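Local coordinates for protein exocyst complex component EXO70 (Saccharomyces cerevisiae, PDB 2B1E) that acts in the secretory pathway as a subunit of the exocyst, the complex that tethers secretory vesicles to sites of exocytosis, and contributes to assembly of that complex, at residues A122-L127 and D199-Q204; D141-E146 and P210-Q215; E521-V526 and T557-L562; M529-Y534 and Y550-L555. All blocks are in the same frame, centred on the assembly; numbering follows the deposited sequence.

Contact 1. Residues A122-L127 and D199-Q204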
loop_
_atom_site.group_PDB
_atom_site.type_symbol
_atom_site.label_atom_id
_atom_site.label_comp_id
_atom_site.label_asym_id
_atom_site.label_seq_id
_atom_site.Cartn_x
_atom_site.Cartn_y
_atom_site.Cartn_z
ATOM N N ALA A 122 30.734 24.435 -25.294
ATOM C CA ALA A 122 31.340 23.716 -26.414
ATOM C C ALA A 122 30.386 22.684 -27.016
ATOM O O ALA A 122 30.303 22.536 -28.236
ATOM C CB ALA A 122 32.635 23.018 -25.955
ATOM N N LEU A 123 29.690 21.950 -26.157
ATOM C CA LEU A 123 28.747 20.948 -26.624
ATOM C C LEU A 123 27.673 21.624 -27.476
ATOM O O LEU A 123 27.370 21.169 -28.586
ATOM C CB LEU A 123 28.116 20.219 -25.432
ATOM C CG LEU A 123 29.054 19.266 -24.677
ATOM C CD1 LEU A 123 28.445 18.877 -23.339
ATOM C CD2 LEU A 123 29.343 18.028 -25.543
ATOM N N SER A 124 27.124 22.725 -26.970
ATOM C CA SER A 124 26.089 23.458 -27.691
ATOM C C SER A 124 26.587 24.008 -29.011
ATOM O O SER A 124 25.858 23.990 -30.006
ATOM C CB SER A 124 25.542 24.609 -26.839
ATOM O OG SER A 124 24.829 24.111 -25.722
ATOM N N TRP A 125 27.823 24.509 -29.020
ATOM C CA TRP A 125 28.400 25.060 -30.233
ATOM C C TRP A 125 28.526 23.992 -31.311
ATOM O O TRP A 125 28.310 24.268 -32.484
ATOM C CB TRP A 125 29.782 25.666 -29.950
ATOM C CG TRP A 125 30.360 26.434 -31.114
ATOM C CD1 TRP A 125 31.208 25.960 -32.077
ATOM C CD2 TRP A 125 30.114 27.806 -31.440
ATOM N NE1 TRP A 125 31.502 26.953 -32.982
ATOM C CE2 TRP A 125 30.844 28.096 -32.616
ATOM C CE3 TRP A 125 29.341 28.818 -30.856
ATOM C CZ2 TRP A 125 30.827 29.361 -33.221
ATOM C CZ3 TRP A 125 29.322 30.082 -31.460
ATOM C CH2 TRP A 125 30.062 30.336 -32.631
ATOM N N ILE A 126 28.881 22.776 -30.909
ATOM C CA ILE A 126 29.054 21.691 -31.858
ATOM C C ILE A 126 27.702 21.190 -32.360
ATOM O O ILE A 126 27.552 20.880 -33.545
ATOM C CB ILE A 126 29.915 20.556 -31.238
ATOM C CG1 ILE A 126 31.349 21.067 -31.039
ATOM C CG2 ILE A 126 29.942 19.322 -32.167
ATOM C CD1 ILE A 126 32.249 20.112 -30.259
ATOM N N LEU A 127 26.714 21.129 -31.473
ATOM C CA LEU A 127 25.371 20.718 -31.877
ATOM C C LEU A 127 24.852 21.697 -32.916
ATOM O O LEU A 127 24.294 21.296 -33.938
ATOM C CB LEU A 127 24.419 20.717 -30.683
ATOM C CG LEU A 127 24.559 19.492 -29.788
ATOM C CD1 LEU A 127 23.916 19.779 -28.451
ATOM C CD2 LEU A 127 23.933 18.271 -30.475
ATOM N N ASP A 199 17.881 21.071 -21.444
ATOM C CA ASP A 199 17.491 22.472 -21.338
ATOM C C ASP A 199 18.728 23.361 -21.450
ATOM O O ASP A 199 18.663 24.453 -22.012
ATOM C CB ASP A 199 16.788 22.749 -20.007
ATOM C CG ASP A 199 15.350 22.263 -19.993
ATOM O OD1 ASP A 199 14.854 21.849 -21.065
ATOM O OD2 ASP A 199 14.721 22.301 -18.916
ATOM N N ASP A 200 19.854 22.893 -20.910
ATOM C CA ASP A 200 21.086 23.677 -20.967
ATOM C C ASP A 200 21.711 23.676 -22.361
ATOM O O ASP A 200 22.284 24.673 -22.796
ATOM C CB ASP A 200 22.140 23.138 -19.978
ATOM C CG ASP A 200 21.956 23.664 -18.555
ATOM O OD1 ASP A 200 21.185 24.626 -18.342
ATOM O OD2 ASP A 200 22.613 23.114 -17.644
ATOM N N LEU A 201 21.589 22.560 -23.062
ATOM C CA LEU A 201 22.208 22.407 -24.375
ATOM C C LEU A 201 21.540 23.057 -25.580
ATOM O O LEU A 201 22.219 23.409 -26.542
ATOM C CB LEU A 201 22.409 20.919 -24.668
ATOM C CG LEU A 201 23.429 20.169 -23.797
ATOM C CD1 LEU A 201 23.484 18.710 -24.212
ATOM C CD2 LEU A 201 24.814 20.812 -23.953
ATOM N N TYR A 202 20.223 23.218 -25.537
ATOM C CA TYR A 202 19.502 23.797 -26.675
ATOM C C TYR A 202 18.852 25.121 -26.338
ATOM O O TYR A 202 18.864 25.551 -25.185
ATOM C CB TYR A 202 18.411 22.830 -27.138
ATOM C CG TYR A 202 18.938 21.552 -27.731
ATOM C CD1 TYR A 202 19.293 21.484 -29.070
ATOM C CD2 TYR A 202 19.081 20.409 -26.951
ATOM C CE1 TYR A 202 19.776 20.307 -29.622
ATOM C CE2 TYR A 202 19.563 19.228 -27.495
ATOM C CZ TYR A 202 19.909 19.186 -28.830
ATOM O OH TYR A 202 20.391 18.022 -29.376
ATOM N N SER A 203 18.284 25.761 -27.355
ATOM C CA SER A 203 17.581 27.016 -27.157
ATOM C C SER A 203 16.309 26.638 -26.409
ATOM O O SER A 203 15.887 25.482 -26.439
ATOM C CB SER A 203 17.255 27.676 -28.503
ATOM O OG SER A 203 18.449 28.089 -29.153
ATOM N N GLN A 204 15.706 27.610 -25.738
ATOM C CA GLN A 204 14.507 27.379 -24.934
ATOM C C GLN A 204 13.330 26.643 -25.586
ATOM O O GLN A 204 12.701 25.794 -24.952
ATOM C CB GLN A 204 14.027 28.722 -24.361
ATOM C CG GLN A 204 12.771 28.649 -23.499
ATOM C CD GLN A 204 12.541 29.926 -22.696
ATOM O OE1 GLN A 204 11.511 30.081 -22.034
ATOM N NE2 GLN A 204 13.505 30.841 -22.746
#

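Contact 2. Residues D141-E146 and P210-Q215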
loop_
_atom_site.group_PDB
_atom_site.type_symbol
_atom_site.label_atom_id
_atom_site.label_comp_id
_atom_site.label_asym_id
_atom_site.label_seq_id
_atom_site.Cartn_x
_atom_site.Cartn_y
_atom_site.Cartn_z
ATOM N N ASP A 141 22.057 11.641 -32.492
ATOM C CA ASP A 141 22.204 10.214 -32.181
ATOM C C ASP A 141 23.474 9.960 -31.359
ATOM O O ASP A 141 23.489 9.099 -30.478
ATOM C CB ASP A 141 22.242 9.366 -33.456
ATOM C CG ASP A 141 20.906 9.352 -34.199
ATOM O OD1 ASP A 141 19.840 9.435 -33.547
ATOM O OD2 ASP A 141 20.928 9.240 -35.443
ATOM N N ILE A 142 24.533 10.712 -31.645
ATOM C CA ILE A 142 25.785 10.590 -30.896
ATOM C C ILE A 142 25.559 11.073 -29.464
ATOM O O ILE A 142 25.967 10.410 -28.502
ATOM C CB ILE A 142 26.925 11.415 -31.562
ATOM C CG1 ILE A 142 27.402 10.701 -32.823
ATOM C CG2 ILE A 142 28.115 11.574 -30.596
ATOM C CD1 ILE A 142 28.234 11.559 -33.752
ATOM N N LEU A 143 24.902 12.225 -29.318
ATOM C CA LEU A 143 24.608 12.754 -27.991
ATOM C C LEU A 143 23.814 11.712 -27.205
ATOM O O LEU A 143 24.215 11.294 -26.118
ATOM C CB LEU A 143 23.784 14.040 -28.081
ATOM C CG LEU A 143 23.260 14.622 -26.755
ATOM C CD1 LEU A 143 24.425 14.949 -25.826
ATOM C CD2 LEU A 143 22.437 15.892 -27.023
ATOM N N VAL A 144 22.687 11.295 -27.768
ATOM C CA VAL A 144 21.817 10.307 -27.132
ATOM C C VAL A 144 22.564 9.027 -26.786
ATOM O O VAL A 144 22.463 8.523 -25.668
ATOM C CB VAL A 144 20.629 9.947 -28.051
ATOM C CG1 VAL A 144 19.896 8.725 -27.515
ATOM C CG2 VAL A 144 19.695 11.130 -28.155
ATOM N N GLY A 145 23.310 8.512 -27.756
ATOM C CA GLY A 145 24.055 7.283 -27.554
ATOM C C GLY A 145 25.055 7.359 -26.420
ATOM O O GLY A 145 25.124 6.453 -25.594
ATOM N N GLU A 146 25.827 8.437 -26.368
ATOM C CA GLU A 146 26.830 8.590 -25.324
ATOM C C GLU A 146 26.224 8.762 -23.933
ATOM O O GLU A 146 26.711 8.177 -22.967
ATOM C CB GLU A 146 27.753 9.771 -25.635
ATOM C CG GLU A 146 28.657 9.568 -26.847
ATOM C CD GLU A 146 29.437 8.261 -26.793
ATOM O OE1 GLU A 146 30.175 8.031 -25.810
ATOM O OE2 GLU A 146 29.313 7.458 -27.742
ATOM N N PRO A 210 12.084 17.587 -26.376
ATOM C CA PRO A 210 11.440 16.423 -25.762
ATOM C C PRO A 210 11.826 15.102 -26.422
ATOM O O PRO A 210 11.919 14.079 -25.754
ATOM C CB PRO A 210 9.944 16.744 -25.876
ATOM C CG PRO A 210 9.864 17.687 -27.020
ATOM C CD PRO A 210 11.082 18.555 -26.852
ATOM N N HIS A 211 12.073 15.133 -27.727
ATOM C CA HIS A 211 12.459 13.925 -28.448
ATOM C C HIS A 211 13.821 13.422 -27.956
ATOM O O HIS A 211 13.988 12.237 -27.669
ATOM C CB HIS A 211 12.501 14.211 -29.952
ATOM C CG HIS A 211 12.916 13.036 -30.784
ATOM N ND1 HIS A 211 12.263 11.823 -30.739
ATOM C CD2 HIS A 211 13.907 12.896 -31.694
ATOM C CE1 HIS A 211 12.834 10.985 -31.587
ATOM N NE2 HIS A 211 13.835 11.612 -32.180
ATOM N N VAL A 212 14.782 14.335 -27.849
ATOM C CA VAL A 212 16.124 14.002 -27.387
ATOM C C VAL A 212 16.051 13.386 -25.997
ATOM O O VAL A 212 16.581 12.301 -25.764
ATOM C CB VAL A 212 17.032 15.264 -27.341
ATOM C CG1 VAL A 212 18.367 14.935 -26.704
ATOM C CG2 VAL A 212 17.259 15.796 -28.750
ATOM N N LEU A 213 15.384 14.077 -25.080
ATOM C CA LEU A 213 15.244 13.590 -23.713
ATOM C C LEU A 213 14.567 12.219 -23.689
ATOM O O LEU A 213 14.948 11.348 -22.912
ATOM C CB LEU A 213 14.444 14.590 -22.869
ATOM C CG LEU A 213 14.279 14.232 -21.389
ATOM C CD1 LEU A 213 15.650 14.179 -20.708
ATOM C CD2 LEU A 213 13.387 15.262 -20.708
ATOM N N SER A 214 13.564 12.024 -24.542
ATOM C CA SER A 214 12.863 10.745 -24.602
ATOM C C SER A 214 13.819 9.612 -24.984
ATOM O O SER A 214 13.881 8.582 -24.315
ATOM C CB SER A 214 11.716 10.809 -25.615
ATOM O OG SER A 214 11.128 9.528 -25.807
ATOM N N GLN A 215 14.575 9.817 -26.055
ATOM C CA GLN A 215 15.523 8.816 -26.525
ATOM C C GLN A 215 16.571 8.422 -25.490
ATOM O O GLN A 215 17.069 7.295 -25.497
ATOM C CB GLN A 215 16.211 9.321 -27.790
ATOM C CG GLN A 215 15.304 9.294 -29.006
ATOM C CD GLN A 215 15.998 9.800 -30.241
ATOM O OE1 GLN A 215 16.084 11.009 -30.471
ATOM N NE2 GLN A 215 16.521 8.879 -31.039
#

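Contact 3. Residues E521-V526 and T557-L562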
loop_
_atom_site.group_PDB
_atom_site.type_symbol
_atom_site.label_atom_id
_atom_site.label_comp_id
_atom_site.label_asym_id
_atom_site.label_seq_id
_atom_site.Cartn_x
_atom_site.Cartn_y
_atom_site.Cartn_z
ATOM N N GLU A 521 -24.800 -6.638 34.605
ATOM C CA GLU A 521 -25.938 -7.113 33.831
ATOM C C GLU A 521 -26.663 -8.313 34.441
ATOM O O GLU A 521 -27.885 -8.396 34.366
ATOM C CB GLU A 521 -25.500 -7.433 32.402
ATOM C CG GLU A 521 -25.011 -6.228 31.604
ATOM C CD GLU A 521 -26.075 -5.138 31.437
ATOM O OE1 GLU A 521 -27.272 -5.475 31.286
ATOM O OE2 GLU A 521 -25.713 -3.940 31.435
ATOM N N ILE A 522 -25.930 -9.247 35.034
ATOM C CA ILE A 522 -26.597 -10.394 35.635
ATOM C C ILE A 522 -27.370 -9.960 36.877
ATOM O O ILE A 522 -28.535 -10.309 37.039
ATOM C CB ILE A 522 -25.595 -11.504 36.012
ATOM C CG1 ILE A 522 -24.948 -12.056 34.739
ATOM C CG2 ILE A 522 -26.300 -12.609 36.787
ATOM C CD1 ILE A 522 -24.027 -13.238 34.973
ATOM N N ILE A 523 -26.727 -9.193 37.751
ATOM C CA ILE A 523 -27.397 -8.729 38.959
ATOM C C ILE A 523 -28.590 -7.820 38.611
ATOM O O ILE A 523 -29.662 -7.958 39.197
ATOM C CB ILE A 523 -26.398 -7.987 39.898
ATOM C CG1 ILE A 523 -25.376 -8.997 40.446
ATOM C CG2 ILE A 523 -27.148 -7.295 41.046
ATOM C CD1 ILE A 523 -24.284 -8.387 41.325
ATOM N N SER A 524 -28.412 -6.917 37.645
ATOM C CA SER A 524 -29.491 -6.015 37.229
ATOM C C SER A 524 -30.723 -6.758 36.726
ATOM O O SER A 524 -31.852 -6.278 36.850
ATOM C CB SER A 524 -29.016 -5.076 36.107
ATOM O OG SER A 524 -28.361 -3.936 36.628
ATOM N N LEU A 525 -30.499 -7.927 36.145
ATOM C CA LEU A 525 -31.579 -8.723 35.590
ATOM C C LEU A 525 -32.271 -9.602 36.630
ATOM O O LEU A 525 -33.496 -9.646 36.714
ATOM C CB LEU A 525 -31.007 -9.584 34.463
ATOM C CG LEU A 525 -31.899 -10.350 33.495
ATOM C CD1 LEU A 525 -32.888 -9.411 32.816
ATOM C CD2 LEU A 525 -30.996 -11.012 32.460
ATOM N N VAL A 526 -31.476 -10.291 37.432
ATOM C CA VAL A 526 -32.006 -11.196 38.434
ATOM C C VAL A 526 -32.535 -10.599 39.743
ATOM O O VAL A 526 -33.642 -10.935 40.175
ATOM C CB VAL A 526 -30.942 -12.250 38.800
ATOM C CG1 VAL A 526 -31.436 -13.123 39.932
ATOM C CG2 VAL A 526 -30.619 -13.094 37.585
ATOM N N THR A 557 -25.874 -12.764 47.821
ATOM C CA THR A 557 -24.560 -13.274 48.203
ATOM C C THR A 557 -24.025 -14.279 47.193
ATOM O O THR A 557 -22.846 -14.237 46.827
ATOM C CB THR A 557 -24.613 -13.913 49.614
ATOM O OG1 THR A 557 -25.079 -12.933 50.547
ATOM C CG2 THR A 557 -23.231 -14.394 50.056
ATOM N N VAL A 558 -24.891 -15.178 46.733
ATOM C CA VAL A 558 -24.492 -16.177 45.751
ATOM C C VAL A 558 -24.006 -15.479 44.493
ATOM O O VAL A 558 -22.924 -15.764 43.985
ATOM C CB VAL A 558 -25.669 -17.094 45.381
ATOM C CG1 VAL A 558 -25.288 -17.988 44.217
ATOM C CG2 VAL A 558 -26.060 -17.918 46.582
ATOM N N LEU A 559 -24.814 -14.555 43.988
ATOM C CA LEU A 559 -24.446 -13.831 42.787
ATOM C C LEU A 559 -23.164 -13.031 42.936
ATOM O O LEU A 559 -22.353 -13.003 42.019
ATOM C CB LEU A 559 -25.576 -12.898 42.355
ATOM C CG LEU A 559 -26.772 -13.569 41.679
ATOM C CD1 LEU A 559 -27.716 -12.481 41.177
ATOM C CD2 LEU A 559 -26.293 -14.442 40.515
ATOM N N ASN A 560 -22.984 -12.359 44.070
ATOM C CA ASN A 560 -21.774 -11.568 44.269
ATOM C C ASN A 560 -20.538 -12.461 44.235
ATOM O O ASN A 560 -19.502 -12.080 43.696
ATOM C CB ASN A 560 -21.813 -10.814 45.609
ATOM C CG ASN A 560 -22.731 -9.600 45.581
ATOM O OD1 ASN A 560 -22.743 -8.827 44.617
ATOM N ND2 ASN A 560 -23.487 -9.411 46.659
ATOM N N GLN A 561 -20.642 -13.650 44.813
ATOM C CA GLN A 561 -19.510 -14.573 44.828
ATOM C C GLN A 561 -19.245 -15.111 43.432
ATOM O O GLN A 561 -18.103 -15.343 43.051
ATOM C CB GLN A 561 -19.773 -15.732 45.790
ATOM C CG GLN A 561 -19.679 -15.355 47.260
ATOM C CD GLN A 561 -19.987 -16.525 48.182
ATOM O OE1 GLN A 561 -21.136 -16.961 48.290
ATOM N NE2 GLN A 561 -18.956 -17.045 48.846
ATOM N N LEU A 562 -20.312 -15.300 42.669
ATOM C CA LEU A 562 -20.191 -15.798 41.310
ATOM C C LEU A 562 -19.510 -14.791 40.391
ATOM O O LEU A 562 -18.645 -15.155 39.596
ATOM C CB LEU A 562 -21.574 -16.125 40.752
ATOM C CG LEU A 562 -21.637 -16.391 39.249
ATOM C CD1 LEU A 562 -20.829 -17.646 38.917
ATOM C CD2 LEU A 562 -23.093 -16.544 38.825
#

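Contact 4. Residues M529-Y534 and Y550-L555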
loop_
_atom_site.group_PDB
_atom_site.type_symbol
_atom_site.label_atom_id
_atom_site.label_comp_id
_atom_site.label_asym_id
_atom_site.label_seq_id
_atom_site.Cartn_x
_atom_site.Cartn_y
_atom_site.Cartn_z
ATOM N N MET A 529 -36.108 -8.501 39.989
ATOM C CA MET A 529 -37.230 -9.420 39.842
ATOM C C MET A 529 -37.418 -10.351 41.036
ATOM O O MET A 529 -38.540 -10.550 41.496
ATOM C CB MET A 529 -37.088 -10.271 38.576
ATOM C CG MET A 529 -38.329 -11.109 38.307
ATOM S SD MET A 529 -38.260 -12.043 36.787
ATOM C CE MET A 529 -38.423 -10.658 35.558
ATOM N N TYR A 530 -36.333 -10.938 41.531
ATOM C CA TYR A 530 -36.466 -11.841 42.665
ATOM C C TYR A 530 -36.996 -11.144 43.916
ATOM O O TYR A 530 -37.783 -11.728 44.665
ATOM C CB TYR A 530 -35.135 -12.539 42.990
ATOM C CG TYR A 530 -35.333 -13.668 43.973
ATOM C CD1 TYR A 530 -35.993 -14.839 43.593
ATOM C CD2 TYR A 530 -34.949 -13.530 45.308
ATOM C CE1 TYR A 530 -36.278 -15.841 44.520
ATOM C CE2 TYR A 530 -35.229 -14.522 46.246
ATOM C CZ TYR A 530 -35.899 -15.673 45.843
ATOM O OH TYR A 530 -36.233 -16.627 46.767
ATOM N N GLU A 531 -36.562 -9.909 44.159
ATOM C CA GLU A 531 -37.044 -9.182 45.321
ATOM C C GLU A 531 -38.556 -8.983 45.232
ATOM O O GLU A 531 -39.263 -9.113 46.228
ATOM C CB GLU A 531 -36.340 -7.825 45.442
ATOM C CG GLU A 531 -34.840 -7.968 45.655
ATOM C CD GLU A 531 -34.158 -6.670 46.013
ATOM O OE1 GLU A 531 -34.244 -5.705 45.216
ATOM O OE2 GLU A 531 -33.524 -6.623 47.092
ATOM N N ARG A 532 -39.046 -8.671 44.037
ATOM C CA ARG A 532 -40.479 -8.464 43.822
ATOM C C ARG A 532 -41.252 -9.774 43.969
ATOM O O ARG A 532 -42.335 -9.813 44.556
ATOM C CB ARG A 532 -40.712 -7.870 42.430
ATOM C CG ARG A 532 -40.217 -6.438 42.298
ATOM C CD ARG A 532 -40.034 -6.011 40.856
ATOM N NE ARG A 532 -39.486 -4.659 40.819
ATOM C CZ ARG A 532 -38.686 -4.195 39.869
ATOM N NH1 ARG A 532 -38.330 -4.967 38.853
ATOM N NH2 ARG A 532 -38.219 -2.959 39.953
ATOM N N PHE A 533 -40.691 -10.844 43.420
ATOM C CA PHE A 533 -41.300 -12.173 43.483
ATOM C C PHE A 533 -41.363 -12.658 44.936
ATOM O O PHE A 533 -42.403 -13.138 45.410
ATOM C CB PHE A 533 -40.456 -13.135 42.627
ATOM C CG PHE A 533 -40.841 -14.581 42.753
ATOM C CD1 PHE A 533 -42.127 -15.007 42.450
ATOM C CD2 PHE A 533 -39.890 -15.530 43.127
ATOM C CE1 PHE A 533 -42.467 -16.363 42.512
ATOM C CE2 PHE A 533 -40.218 -16.881 43.192
ATOM C CZ PHE A 533 -41.506 -17.296 42.885
ATOM N N TYR A 534 -40.241 -12.533 45.638
ATOM C CA TYR A 534 -40.151 -12.945 47.037
ATOM C C TYR A 534 -41.127 -12.126 47.878
ATOM O O TYR A 534 -41.844 -12.663 48.712
ATOM C CB TYR A 534 -38.721 -12.731 47.545
ATOM C CG TYR A 534 -38.497 -13.035 49.015
ATOM C CD1 TYR A 534 -38.152 -14.322 49.446
ATOM C CD2 TYR A 534 -38.594 -12.028 49.971
ATOM C CE1 TYR A 534 -37.901 -14.587 50.805
ATOM C CE2 TYR A 534 -38.350 -12.281 51.321
ATOM C CZ TYR A 534 -38.003 -13.556 51.729
ATOM O OH TYR A 534 -37.751 -13.789 53.059
ATOM N N TYR A 550 -34.082 -19.296 49.299
ATOM C CA TYR A 550 -33.300 -18.063 49.346
ATOM C C TYR A 550 -34.053 -16.774 49.646
ATOM O O TYR A 550 -35.111 -16.509 49.069
ATOM C CB TYR A 550 -32.582 -17.829 48.009
ATOM C CG TYR A 550 -31.718 -18.955 47.504
ATOM C CD1 TYR A 550 -30.434 -19.161 48.005
ATOM C CD2 TYR A 550 -32.168 -19.795 46.486
ATOM C CE1 TYR A 550 -29.616 -20.173 47.494
ATOM C CE2 TYR A 550 -31.363 -20.803 45.973
ATOM C CZ TYR A 550 -30.091 -20.985 46.475
ATOM O OH TYR A 550 -29.288 -21.966 45.940
ATOM N N THR A 551 -33.498 -15.967 50.544
ATOM C CA THR A 551 -34.071 -14.654 50.806
ATOM C C THR A 551 -33.333 -13.838 49.745
ATOM O O THR A 551 -32.320 -14.297 49.197
ATOM C CB THR A 551 -33.701 -14.105 52.211
ATOM O OG1 THR A 551 -32.275 -14.030 52.341
ATOM C CG2 THR A 551 -34.269 -14.999 53.296
ATOM N N PRO A 552 -33.831 -12.639 49.407
ATOM C CA PRO A 552 -33.094 -11.888 48.391
ATOM C C PRO A 552 -31.632 -11.668 48.790
ATOM O O PRO A 552 -30.729 -11.754 47.955
ATOM C CB PRO A 552 -33.885 -10.590 48.289
ATOM C CG PRO A 552 -35.320 -11.081 48.507
ATOM C CD PRO A 552 -35.144 -12.025 49.682
ATOM N N ASP A 553 -31.400 -11.387 50.068
ATOM C CA ASP A 553 -30.039 -11.163 50.537
ATOM C C ASP A 553 -29.176 -12.404 50.348
ATOM O O ASP A 553 -27.988 -12.300 50.067
ATOM C CB ASP A 553 -30.025 -10.744 52.014
ATOM C CG ASP A 553 -30.447 -9.303 52.213
ATOM O OD1 ASP A 553 -30.502 -8.564 51.204
ATOM O OD2 ASP A 553 -30.709 -8.902 53.375
ATOM N N GLU A 554 -29.771 -13.582 50.509
ATOM C CA GLU A 554 -29.009 -14.812 50.334
ATOM C C GLU A 554 -28.696 -14.984 48.854
ATOM O O GLU A 554 -27.586 -15.366 48.479
ATOM C CB GLU A 554 -29.803 -16.006 50.875
ATOM C CG GLU A 554 -29.738 -16.107 52.383
ATOM C CD GLU A 554 -30.765 -17.051 52.982
ATOM O OE1 GLU A 554 -30.639 -17.351 54.184
ATOM O OE2 GLU A 554 -31.701 -17.482 52.276
ATOM N N LEU A 555 -29.681 -14.694 48.009
ATOM C CA LEU A 555 -29.497 -14.812 46.577
ATOM C C LEU A 555 -28.407 -13.838 46.159
ATOM O O LEU A 555 -27.541 -14.167 45.361
ATOM C CB LEU A 555 -30.794 -14.480 45.843
ATOM C CG LEU A 555 -30.844 -15.069 44.432
ATOM C CD1 LEU A 555 -30.890 -16.591 44.544
ATOM C CD2 LEU A 555 -32.068 -14.560 43.689
HETATM O O HOH W 1 -35.566 -19.319 46.814
#

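Contact 1. Residues A122-L127 and D199-Q204
In the long rod of packed helices that forms Exo70, the C-terminal end of helix 180-201 comes down on the flank of helix 117-132, where Leu201 packs against Leu123, Ser124 and Leu127. The backbones come close, with the CA atoms of Ser124 and Leu201 5.2 Å apart, a spacing in keeping with the small side chain of the serine. Leu201 CD2 reaches over the serine: it lies 3.7 Å from Leu123 CB and equally near Ser124 OG. Its sister methyl CD1 goes another way and packs on Leu143 of helix 136-155, and Leu127 CD1 closes over the base of the same leucine at CB.

Ser124 supplies the polar element. With chi1 at -67°, OG stands beside its own backbone N, close to the carbonyl of Leu120 one turn earlier, and also 2.8 Å from Leu201 O. Its one proton can serve either acceptor, and the model does not say which. The bond to Leu201 O, if made, would satisfy a carbonyl at the helix end, just where Tyr202 leaves helical geometry. Beyond that point the Tyr202 side chain runs at about a right angle to Leu127. Leu127 CD1 approaches the ring obliquely, 4.1 Å from Tyr202 CZ, and Leu127 CD2 sits 3.7 Å from Tyr202 OH.

Contact 2. Residues D141-E146 and P210-Q215
Gln215 meets Val144 where two neighbouring helices of the Exo70 rod, 136-155 and 209-233, run in broadly the same direction, crossing at -35° with their local axes 9.7 Å apart. Deeper in the interface and beside Tyr202, Leu143 CD2 and Val212 CG1 add an apolar contact at 4.2 Å. Gln215 CB faces the fork of the valine, 3.7 Å from Val144 CG1 and 3.9 Å from Val144 CG2, the two side chains lying about at right angles. One step out, Gln215 CG rests over a face of the His211 ring one turn earlier on its own helix, toward the rim. The chain then runs extended to the amide, where OE1 accepts a hydrogen bond from Gln140, just ahead of 141-146. The other amide atom, Gln215 NE2, has Asp141 OD1 as its nearest neighbour across the contact, at 4.2 Å, too far for a hydrogen bond, with the amide and carboxylate planes 88° apart.

Contact 3. Residues E521-V526 and T557-L562
In Leu559, chi1 of -76° sets CG beside the backbone N, opposite the carbonyl carbon, and the extended chi2 (-174°) then fixes the two methyls, which meet Ile522, Ile523 and Val526 on the facing helix. CD2 leads to Ile522, whose CG2 branch is the one that answers, with Ile522 CG2 4.2 Å from Leu559 CD2. CD1 turns to the other neighbours. It lies 4.0 Å from Val526 CG1, the branch set anti to the valine's own N, and as near to Val526 CB, while Ile523 CG1 is a little farther, 4.3 Å from Leu559 CD1. One leucine thus divides its two methyls among three residues spread over a turn of helix 512-537. The distances are those of relaxed apolar packing.

Ile523 also touches Asn560. Its chain runs out extended (chi2 177°), crossing Asn560 at about a right angle, and brings Ile523 CD1 to 3.7 Å from Asn560 OD1, a methyl beside an amide oxygen. On the inner side, Trp460 of helix 440-473 packs on Ile522 and Val526, and Phe497 of helix 483-504 on Leu559. The local axes run 10.6 Å apart and nearly antiparallel, so this is the side-by-side packing of consecutive helices in an antiparallel helical bundle, here the one at the C-terminal end of the Exo70 rod.

Contact 4. Residues M529-Y534 and Y550-L555
Tyr530 and Leu555 meet at the apolar centre: Leu555 CD2 lies over one face of the tyrosine ring, offset toward its rim, and touches Tyr530 CG at 3.4 Å. The Phe493 ring of helix 483-504 also meets Tyr530. Next outward comes Pro552, whose CD sits squarely over the middle of the Tyr534 ring, 3.4 Å from the Tyr534 centroid, a CH-pi contact. In Tyr534, chi1 of 176° carries the ring out to the proline, and chi2 near 90° turns its face to Pro552 CD. Pro552 CB meanwhile packs on Glu531 CG at 3.8 Å.

Pro552 is the first residue of helix 552-563, which returns antiparallel to helix 512-537 as the second arm of a helical hairpin. Thr551 is its N-cap and forms a capping box with Glu554: Thr551 OG1 takes the Glu554 N-H, and Thr551 N donates to Glu554 OE2 at 2.9 Å, reaching it from above the carboxylate plane.

At the polar edge Tyr530 OH donates a short bond to Tyr550 O, 2.6 Å long and tilted 24° from the carbonyl plane. A water donates to Tyr530 OH at 2.8 Å and accepts from Tyr550 N at 2.9 Å, bridging the hydroxyl to the backbone just ahead of the cap.

In the fold
The four contacts form two pairs on opposite sides of the chain's centre, the second near the C-terminal end. Contacts 1 and 2, with centres 13 Å apart, share a packed region where Leu143 of helix 136-155 touches Leu201 and Tyr202; their segments alternate along the chain, interlocking helices 117-132, 136-155, 180-201 and 209-233. Contacts 3 and 4, 11 Å apart between centres, both join helix 512-537 to helix 552-563, contact 4 nested inside the loop that contact 3 closes, with Val526 meeting Leu555 between them. Between the pairs, centres lie 84 to 100 Å apart; the pairs do not touch, and each is local packing between helices within one elongated, mainly helical rod.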